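Local coordinates for protein DR2417 (Deinococcus radiodurans, PDB 4XWW) that probably degrades and matures RNA as a metal-dependent 5'-3' exonuclease, possibly with endonuclease activity as well, and works as a homodimer, at residues E147-T152 and E193-A198. Residues are numbered along the deposited sequence; the frame is centred on the assembly and turned at random.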
loop_
_atom_site.group_PDB
_atom_site.type_symbol
_atom_site.label_atom_id
_atom_site.label_comp_id
_atom_site.label_asym_id
_atom_site.label_seq_id
_atom_site.Cartn_x
_atom_site.Cartn_y
_atom_site.Cartn_z
ATOM N N GLU A 147 29.681 -26.314 -1.928
ATOM C CA GLU A 147 30.805 -25.401 -1.786
ATOM C C GLU A 147 30.311 -23.966 -1.630
ATOM O O GLU A 147 29.608 -23.452 -2.503
ATOM C CB GLU A 147 31.739 -25.500 -2.999
ATOM C CG GLU A 147 33.005 -24.643 -2.833
ATOM C CD GLU A 147 33.913 -24.648 -4.058
ATOM O OE1 GLU A 147 33.722 -25.493 -4.950
ATOM O OE2 GLU A 147 34.808 -23.781 -4.136
ATOM N N PHE A 148 30.706 -23.312 -0.543
ATOM C CA PHE A 148 30.225 -21.972 -0.236
ATOM C C PHE A 148 31.103 -20.923 -0.901
ATOM O O PHE A 148 32.314 -21.096 -0.971
ATOM C CB PHE A 148 30.200 -21.757 1.283
ATOM C CG PHE A 148 29.166 -22.585 2.000
ATOM C CD1 PHE A 148 29.389 -23.925 2.263
ATOM C CD2 PHE A 148 27.979 -22.013 2.433
ATOM C CE1 PHE A 148 28.437 -24.690 2.918
ATOM C CE2 PHE A 148 27.028 -22.775 3.095
ATOM C CZ PHE A 148 27.262 -24.114 3.339
ATOM N N PHE A 149 30.510 -19.833 -1.384
ATOM C CA PHE A 149 31.329 -18.706 -1.820
ATOM C C PHE A 149 30.643 -17.377 -1.467
ATOM O O PHE A 149 29.426 -17.307 -1.274
ATOM C CB PHE A 149 31.639 -18.789 -3.320
ATOM C CG PHE A 149 30.421 -18.797 -4.189
ATOM C CD1 PHE A 149 29.797 -19.991 -4.521
ATOM C CD2 PHE A 149 29.891 -17.606 -4.678
ATOM C CE1 PHE A 149 28.672 -20.007 -5.325
ATOM C CE2 PHE A 149 28.745 -17.604 -5.484
ATOM C CZ PHE A 149 28.127 -18.808 -5.804
ATOM N N CYS A 150 31.442 -16.322 -1.378
ATOM C CA CYS A 150 30.946 -15.034 -0.917
ATOM C C CYS A 150 30.157 -14.295 -1.985
ATOM O O CYS A 150 30.600 -14.172 -3.115
ATOM C CB CYS A 150 32.122 -14.174 -0.456
ATOM S SG CYS A 150 31.609 -12.561 0.168
ATOM N N MET A 151 28.981 -13.791 -1.614
ATOM C CA MET A 151 28.294 -12.800 -2.447
ATOM C C MET A 151 27.874 -11.622 -1.574
ATOM O O MET A 151 27.275 -11.808 -0.524
ATOM C CB MET A 151 27.071 -13.399 -3.155
ATOM C CG MET A 151 27.433 -14.592 -4.080
ATOM S SD MET A 151 28.314 -14.004 -5.543
ATOM C CE MET A 151 26.961 -13.294 -6.437
ATOM N N THR A 152 28.200 -10.408 -2.004
ATOM C CA THR A 152 27.747 -9.241 -1.257
ATOM C C THR A 152 26.220 -9.152 -1.231
ATOM O O THR A 152 25.533 -9.557 -2.170
ATOM C CB THR A 152 28.310 -7.925 -1.833
ATOM O OG1 THR A 152 28.188 -7.929 -3.262
ATOM C CG2 THR A 152 29.762 -7.754 -1.467
ATOM N N GLU A 193 35.500 -14.481 -9.274
ATOM C CA GLU A 193 36.506 -15.425 -9.760
ATOM C C GLU A 193 35.958 -16.847 -9.662
ATOM O O GLU A 193 36.052 -17.637 -10.610
ATOM C CB GLU A 193 37.790 -15.273 -8.944
ATOM C CG GLU A 193 38.933 -16.171 -9.355
ATOM C CD GLU A 193 40.155 -15.973 -8.475
ATOM O OE1 GLU A 193 40.009 -15.988 -7.233
ATOM O OE2 GLU A 193 41.263 -15.792 -9.024
ATOM N N ARG A 194 35.361 -17.172 -8.518
ATOM C CA ARG A 194 34.856 -18.527 -8.308
ATOM C C ARG A 194 33.678 -18.800 -9.220
ATOM O O ARG A 194 33.528 -19.899 -9.745
ATOM C CB ARG A 194 34.438 -18.757 -6.855
ATOM C CG ARG A 194 33.885 -20.152 -6.620
ATOM C CD ARG A 194 35.034 -21.181 -6.791
ATOM N NE ARG A 194 34.665 -22.604 -6.719
ATOM C CZ ARG A 194 34.252 -23.336 -7.755
ATOM N NH1 ARG A 194 34.086 -22.774 -8.963
ATOM N NH2 ARG A 194 33.992 -24.626 -7.589
ATOM N N VAL A 195 32.824 -17.789 -9.386
ATOM C CA VAL A 195 31.649 -17.919 -10.236
ATOM C C VAL A 195 32.075 -18.120 -11.695
ATOM O O VAL A 195 31.538 -18.982 -12.398
ATOM C CB VAL A 195 30.724 -16.682 -10.090
ATOM C CG1 VAL A 195 29.635 -16.680 -11.157
ATOM C CG2 VAL A 195 30.109 -16.627 -8.664
ATOM N N GLU A 196 33.048 -17.333 -12.143
ATOM C CA GLU A 196 33.561 -17.479 -13.503
ATOM C C GLU A 196 34.176 -18.871 -13.719
ATOM O O GLU A 196 33.994 -19.493 -14.772
ATOM C CB GLU A 196 34.590 -16.393 -13.807
ATOM C CG GLU A 196 35.223 -16.555 -15.184
ATOM C CD GLU A 196 35.896 -15.292 -15.673
ATOM O OE1 GLU A 196 36.373 -14.504 -14.827
ATOM O OE2 GLU A 196 35.941 -15.090 -16.907
ATOM N N GLN A 197 34.910 -19.361 -12.717
ATOM C CA GLN A 197 35.475 -20.706 -12.777
ATOM C C GLN A 197 34.360 -21.737 -12.900
ATOM O O GLN A 197 34.489 -22.695 -13.642
ATOM C CB GLN A 197 36.331 -21.011 -11.539
ATOM C CG GLN A 197 37.008 -22.386 -11.550
ATOM C CD GLN A 197 38.002 -22.553 -12.696
ATOM O OE1 GLN A 197 38.776 -21.644 -13.004
ATOM N NE2 GLN A 197 37.957 -23.693 -13.347
ATOM N N ALA A 198 33.256 -21.518 -12.182
ATOM C CA ALA A 198 32.146 -22.463 -12.211
ATOM C C ALA A 198 31.576 -22.534 -13.623
ATOM O O ALA A 198 31.262 -23.609 -14.118
ATOM C CB ALA A 198 31.048 -22.067 -11.189
#
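Glu-147 runs fully extended from its strand, with chi1 at -175°, while Arg-194 leaves the helix with CG opposite its own N and then bends at chi2 (68°), which brings guanidinium and carboxylate together from opposite directions. The arginine grips side-on: NE donates to Glu-147 OE2 at 2.8 Å in a nearly straight bond, and Arg-194 NH2 reaches Glu-147 OE1, also at 2.8 Å. Both oxygens lie near the guanidinium plane, yet the two flat groups are turned 51° apart; OE1 is met on its syn side but well out of the carboxylate plane, and NE comes at OE2 from above that plane. Lys-164 forms a second salt bridge to OE1, so two cations share this buried acid and probably help keep it ionised. In the metallo-beta-lactamase fold of RNase J, this pairing fastens helix 192-201 over one face of the sheet containing strand 144-150, the axes of the two segments 9.4 Å apart. Further along the strand, toward its C-terminal end, the contact turns apolar. Arg-194 CG lies 4.2 Å from Phe-149 CB, and Val-195 CG2 approaches the Phe-149 ring obliquely, 3.6 Å from CE2. Met-151 sets its SD at the edge of that ring, in plane, and a loose 4.5 Å from Val-195 CG2. Ile-162 of neighbouring strand 159-165 and Leu-171 of strand 168-172, the next one over, pack against Phe-149, and just past Met-151 the chain reaches His-153, a ligand of one of the two bound zinc ions.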